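Local coordinates for 3-deoxy-manno-octulosonate cytidylyltransferase (PDB 1H7E), which activates the eight-carbon sugar KDO by coupling it to CMP from CTP, releasing diphosphate, probably for incorporation into bacterial lipopolysaccharide, at residues Glu82-Val87 with Val182-Ser187; Arg204-Asn207 with Asn211-Thr214. All coordinates share one frame; numbering follows the deposited sequence.

Contact 1. Residues Glu82-Val87 with Val182-Ser187; sequences EVMHKV and VLQNYS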
loop_
_atom_site.group_PDB
_atom_site.type_symbol
_atom_site.label_atom_id
_atom_site.label_comp_id
_atom_site.label_asym_id
_atom_site.label_seq_id
_atom_site.Cartn_x
_atom_site.Cartn_y
_atom_site.Cartn_z
ATOM N N GLU A 82 22.705 -8.433 -13.901
ATOM C CA GLU A 82 23.887 -8.771 -14.673
ATOM C C GLU A 82 24.982 -9.312 -13.743
ATOM O O GLU A 82 25.658 -10.279 -14.090
ATOM C CB GLU A 82 24.426 -7.573 -15.442
ATOM C CG GLU A 82 25.631 -7.949 -16.292
ATOM C CD GLU A 82 26.332 -6.769 -16.933
ATOM O OE1 GLU A 82 25.863 -5.617 -16.787
ATOM O OE2 GLU A 82 27.369 -6.992 -17.599
ATOM N N VAL A 83 25.167 -8.688 -12.578
ATOM C CA VAL A 83 26.176 -9.148 -11.632
ATOM C C VAL A 83 25.838 -10.548 -11.125
ATOM O O VAL A 83 26.725 -11.392 -10.950
ATOM C CB VAL A 83 26.309 -8.184 -10.402
ATOM C CG1 VAL A 83 27.217 -8.808 -9.330
ATOM C CG2 VAL A 83 26.866 -6.842 -10.850
ATOM N N MET A 84 24.552 -10.788 -10.885
ATOM C CA MET A 84 24.068 -12.067 -10.371
ATOM C C MET A 84 24.474 -13.280 -11.222
ATOM O O MET A 84 24.774 -14.340 -10.687
ATOM C CB MET A 84 22.541 -12.014 -10.201
ATOM C CG MET A 84 21.871 -13.316 -9.758
ATOM S SD MET A 84 21.394 -14.385 -11.145
ATOM C CE MET A 84 20.289 -13.278 -12.102
ATOM N N HIS A 85 24.447 -13.127 -12.540
ATOM C CA HIS A 85 24.831 -14.230 -13.435
ATOM C C HIS A 85 26.294 -14.643 -13.307
ATOM O O HIS A 85 26.630 -15.815 -13.498
ATOM C CB HIS A 85 24.560 -13.855 -14.877
ATOM C CG HIS A 85 23.116 -13.885 -15.231
ATOM N ND1 HIS A 85 22.348 -15.023 -15.113
ATOM C CD2 HIS A 85 22.299 -12.922 -15.712
ATOM C CE1 HIS A 85 21.115 -14.756 -15.507
ATOM N NE2 HIS A 85 21.059 -13.488 -15.875
ATOM N N LYS A 86 27.139 -13.669 -12.975
ATOM C CA LYS A 86 28.575 -13.858 -12.808
ATOM C C LYS A 86 29.061 -14.130 -11.399
ATOM O O LYS A 86 30.036 -14.847 -11.229
ATOM C CB LYS A 86 29.332 -12.671 -13.389
ATOM C CG LYS A 86 29.227 -12.630 -14.886
ATOM C CD LYS A 86 29.990 -11.483 -15.485
ATOM C CE LYS A 86 29.963 -11.588 -16.997
ATOM N NZ LYS A 86 30.768 -10.508 -17.594
ATOM N N VAL A 87 28.416 -13.535 -10.393
ATOM C CA VAL A 87 28.806 -13.738 -8.995
ATOM C C VAL A 87 27.750 -14.583 -8.306
ATOM O O VAL A 87 26.620 -14.128 -8.093
ATOM C CB VAL A 87 28.949 -12.396 -8.251
ATOM C CG1 VAL A 87 29.227 -12.632 -6.776
ATOM C CG2 VAL A 87 30.041 -11.556 -8.881
ATOM N N VAL A 182 14.668 -14.248 -7.160
ATOM C CA VAL A 182 13.940 -13.028 -7.522
ATOM C C VAL A 182 14.652 -12.330 -8.667
ATOM O O VAL A 182 14.025 -11.892 -9.634
ATOM C CB VAL A 182 13.811 -12.048 -6.323
ATOM C CG1 VAL A 182 13.155 -10.741 -6.774
ATOM C CG2 VAL A 182 12.974 -12.689 -5.230
ATOM N N LEU A 183 15.980 -12.280 -8.580
ATOM C CA LEU A 183 16.790 -11.643 -9.599
ATOM C C LEU A 183 16.793 -12.433 -10.913
ATOM O O LEU A 183 16.834 -11.827 -11.985
ATOM C CB LEU A 183 18.209 -11.423 -9.078
ATOM C CG LEU A 183 18.310 -10.438 -7.897
ATOM C CD1 LEU A 183 19.716 -10.435 -7.369
ATOM C CD2 LEU A 183 17.906 -9.024 -8.325
ATOM N N GLN A 184 16.693 -13.760 -10.830
ATOM C CA GLN A 184 16.660 -14.614 -12.036
ATOM C C GLN A 184 15.385 -14.413 -12.847
ATOM O O GLN A 184 15.381 -14.568 -14.073
ATOM C CB GLN A 184 16.755 -16.092 -11.670
ATOM C CG GLN A 184 18.112 -16.484 -11.133
ATOM C CD GLN A 184 18.199 -17.940 -10.745
ATOM O OE1 GLN A 184 17.456 -18.414 -9.888
ATOM N NE2 GLN A 184 19.136 -18.652 -11.350
ATOM N N ASN A 185 14.299 -14.093 -12.151
ATOM C CA ASN A 185 13.003 -13.873 -12.786
ATOM C C ASN A 185 12.650 -12.396 -12.973
ATOM O O ASN A 185 11.611 -12.080 -13.547
ATOM C CB ASN A 185 11.896 -14.538 -11.956
ATOM C CG ASN A 185 12.063 -16.037 -11.857
ATOM O OD1 ASN A 185 12.362 -16.706 -12.850
ATOM N ND2 ASN A 185 11.878 -16.577 -10.654
ATOM N N TYR A 186 13.552 -11.504 -12.581
ATOM C CA TYR A 186 13.287 -10.078 -12.637
ATOM C C TYR A 186 13.042 -9.441 -13.975
ATOM O O TYR A 186 12.131 -8.625 -14.095
ATOM C CB TYR A 186 14.376 -9.277 -11.916
ATOM C CG TYR A 186 14.023 -7.810 -11.747
ATOM C CD1 TYR A 186 13.161 -7.379 -10.718
ATOM C CD2 TYR A 186 14.534 -6.850 -12.619
ATOM C CE1 TYR A 186 12.825 -6.019 -10.573
ATOM C CE2 TYR A 186 14.205 -5.493 -12.482
ATOM C CZ TYR A 186 13.356 -5.088 -11.461
ATOM O OH TYR A 186 13.078 -3.753 -11.346
ATOM N N SER A 187 13.867 -9.769 -14.965
ATOM C CA SER A 187 13.742 -9.158 -16.296
ATOM C C SER A 187 12.449 -9.467 -17.050
ATOM O O SER A 187 12.166 -8.837 -18.055
ATOM C CB SER A 187 14.962 -9.506 -17.167
ATOM O OG SER A 187 14.925 -10.864 -17.576
HETATM O O HOH W 1 17.959 -13.627 -15.885
#

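Contact 2. Residues Arg204-Asn207 with Asn211-Thr214; sequences RLMN and NIRT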
loop_
_atom_site.group_PDB
_atom_site.type_symbol
_atom_site.label_atom_id
_atom_site.label_comp_id
_atom_site.label_asym_id
_atom_site.label_seq_id
_atom_site.Cartn_x
_atom_site.Cartn_y
_atom_site.Cartn_z
ATOM N N ARG A 204 7.618 -2.185 -8.944
ATOM C CA ARG A 204 7.511 -3.215 -9.987
ATOM C C ARG A 204 7.340 -4.580 -9.314
ATOM O O ARG A 204 6.574 -5.434 -9.785
ATOM C CB ARG A 204 8.747 -3.275 -10.893
ATOM C CG ARG A 204 8.552 -4.243 -12.062
ATOM C CD ARG A 204 9.707 -4.212 -13.048
ATOM N NE ARG A 204 10.064 -2.840 -13.408
ATOM C CZ ARG A 204 11.112 -2.510 -14.152
ATOM N NH1 ARG A 204 11.904 -3.458 -14.634
ATOM N NH2 ARG A 204 11.421 -1.234 -14.338
ATOM N N LEU A 205 8.037 -4.774 -8.200
ATOM C CA LEU A 205 7.965 -6.033 -7.455
ATOM C C LEU A 205 6.577 -6.240 -6.836
ATOM O O LEU A 205 6.012 -7.345 -6.882
ATOM C CB LEU A 205 9.019 -6.044 -6.346
ATOM C CG LEU A 205 10.475 -6.031 -6.838
ATOM C CD1 LEU A 205 11.396 -5.782 -5.645
ATOM C CD2 LEU A 205 10.822 -7.341 -7.525
ATOM N N MET A 206 6.044 -5.172 -6.244
ATOM C CA MET A 206 4.740 -5.226 -5.611
ATOM C C MET A 206 3.634 -5.504 -6.609
ATOM O O MET A 206 2.676 -6.211 -6.295
ATOM C CB MET A 206 4.491 -3.942 -4.836
ATOM C CG MET A 206 5.518 -3.760 -3.749
ATOM S SD MET A 206 5.024 -2.458 -2.663
ATOM C CE MET A 206 3.966 -3.420 -1.550
ATOM N N ASN A 207 3.794 -5.002 -7.832
ATOM C CA ASN A 207 2.804 -5.241 -8.883
ATOM C C ASN A 207 2.642 -6.737 -9.153
ATOM O O ASN A 207 1.541 -7.227 -9.428
ATOM C CB ASN A 207 3.227 -4.552 -10.183
ATOM C CG ASN A 207 2.151 -4.636 -11.255
ATOM O OD1 ASN A 207 0.997 -4.279 -11.011
ATOM N ND2 ASN A 207 2.508 -5.170 -12.423
ATOM N N ASN A 211 6.482 -10.142 -2.117
ATOM C CA ASN A 211 6.511 -9.515 -0.809
ATOM C C ASN A 211 7.830 -8.855 -0.442
ATOM O O ASN A 211 8.902 -9.406 -0.673
ATOM C CB ASN A 211 6.144 -10.536 0.269
ATOM C CG ASN A 211 6.049 -9.911 1.644
ATOM O OD1 ASN A 211 5.330 -8.933 1.835
ATOM N ND2 ASN A 211 6.809 -10.452 2.603
ATOM N N ILE A 212 7.740 -7.658 0.129
ATOM C CA ILE A 212 8.925 -6.937 0.551
ATOM C C ILE A 212 8.757 -6.646 2.042
ATOM O O ILE A 212 7.826 -5.929 2.429
ATOM C CB ILE A 212 9.087 -5.609 -0.207
ATOM C CG1 ILE A 212 9.172 -5.839 -1.718
ATOM C CG2 ILE A 212 10.306 -4.841 0.327
ATOM C CD1 ILE A 212 9.193 -4.512 -2.512
ATOM N N ARG A 213 9.587 -7.271 2.882
ATOM C CA ARG A 213 9.520 -7.025 4.314
ATOM C C ARG A 213 10.422 -5.840 4.617
ATOM O O ARG A 213 11.549 -5.770 4.144
ATOM C CB ARG A 213 9.902 -8.257 5.124
ATOM C CG ARG A 213 9.716 -8.046 6.629
ATOM C CD ARG A 213 9.504 -9.364 7.370
ATOM N NE ARG A 213 8.305 -10.055 6.895
ATOM C CZ ARG A 213 8.191 -11.371 6.746
ATOM N NH1 ARG A 213 9.211 -12.178 7.050
ATOM N NH2 ARG A 213 7.066 -11.874 6.239
ATOM N N THR A 214 9.923 -4.907 5.422
ATOM C CA THR A 214 10.642 -3.673 5.720
ATOM C C THR A 214 10.945 -3.534 7.199
ATOM O O THR A 214 10.043 -3.179 7.962
ATOM C CB THR A 214 9.788 -2.434 5.227
ATOM O OG1 THR A 214 9.371 -2.649 3.877
ATOM C CG2 THR A 214 10.598 -1.163 5.224
#

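Contact 1. Residues Glu82-Val87 with Val182-Ser187
Met84 lays its thioether against helix 180-185 at Leu183 and Gln184, its methyl CE coming within 3.7 Å of the carbonyl O of Leu183. Its torsions bring it there: CG stands anti to the backbone N (chi1 176°), which sends the chain out toward Leu183, and bends at chi2 (-89°) and chi3 swing the methyl beneath the His85 ring and alongside the Leu183 carbonyl. The two side chains of Met84 and Leu183 run past each other in opposite senses, with Met84 CE 4.1 Å from Leu183 CB. Gln184 crosses the thioether at about a right angle, and its CG lies 3.9 Å from Met84 SD, at the exposed margin. The imidazole of His85 roofs the same methyl, since Met84 CE sits 3.8 Å from the ring plane, over its centre. At this outer edge a water bridges the helices, 3.1 Å from His85 NE2 and donating to Gln184 O at 3.3 Å. Beneath, Tyr92 of strand 91-94 touches both Met84 and Leu183, and Arg180 NH1 bonds to Met84 O. Helix-on-helix packing above neighbouring strands of a mixed sheet, as here, is typical of the alpha/beta nucleotidyltransferase fold of the GT-A clan.

Contact 2. Residues Arg204-Asn207 with Asn211-Thr214
Ile212 pushes its CD1 methyl against two consecutive residues of helix 203-207, and this single carbon makes all the close approaches between the segments. It lies 3.9 Å from Met206 CG and 4.0 Å from Leu205 CD1, with Leu205 CB at 4.1 Å, so the methyl meets the side of one residue's chain and both the root and a branch end of the other. The reach follows from the isoleucine torsions: CG1 is anti to the carbonyl carbon (chi1 -59°) and the chain continues extended (chi2 174°), which carries CD1 outward from the strand to the helix. Leu205 and Met206 each cross the isoleucine at roughly a right angle, so its terminal methyl meets them; the two segments together bury 122 Å².

All three of these residues are buried, and the tight part is wholly apolar; Phe153 of strand 150-154 touches both Met206 and Ile212, while Val122 and Thr124 of strand 122-129 pack on Ile212 as well. The backbones stay well apart, the closest CA atoms, those of Met206 and Asn211, being 6.7 Å from each other. The flanks are looser and polar. Asn211 directs its CB away from the helix, and its ND2 bonds to Asp149. Arg213, partly exposed, is held by salt bridges to Asp117 and Asp149, which probably offset its charge. On the helix side Asn207, also partly exposed, faces the second subunit, where its carbonyl O makes a weak hydrogen bond to Thr146 OG1 of that chain. Strand 212-216 bonds Val122 and Thr124 through Arg213 and Ala150 through Ile212; a helix packed through side chains on the strand that follows it makes this a short helix-to-strand connection within the mixed alpha/beta sheet of a GT-A-type fold.

From the N terminus, the chain lays down the first strands of the mixed sheet and then helix 76-86; contact 1 forms only 95 residues later, when helix 180-185 returns after strand 169-179. The loop it closes takes in strands 91-94 and 122-129. Contact 2 follows in series: helix 203-207 turns within a few residues into strand 212-216, so its loop is short, and the two loops neither cross nor enclose one another. Their centres lie 17 Å apart, yet they touch: Tyr186 CE1 is 3.9 Å from Leu205 CD2, and Val182 CG1 is 4.2 Å from the same methyl. Helix 203-207 thus connects the paired helices of contact 1 to strand 212-216.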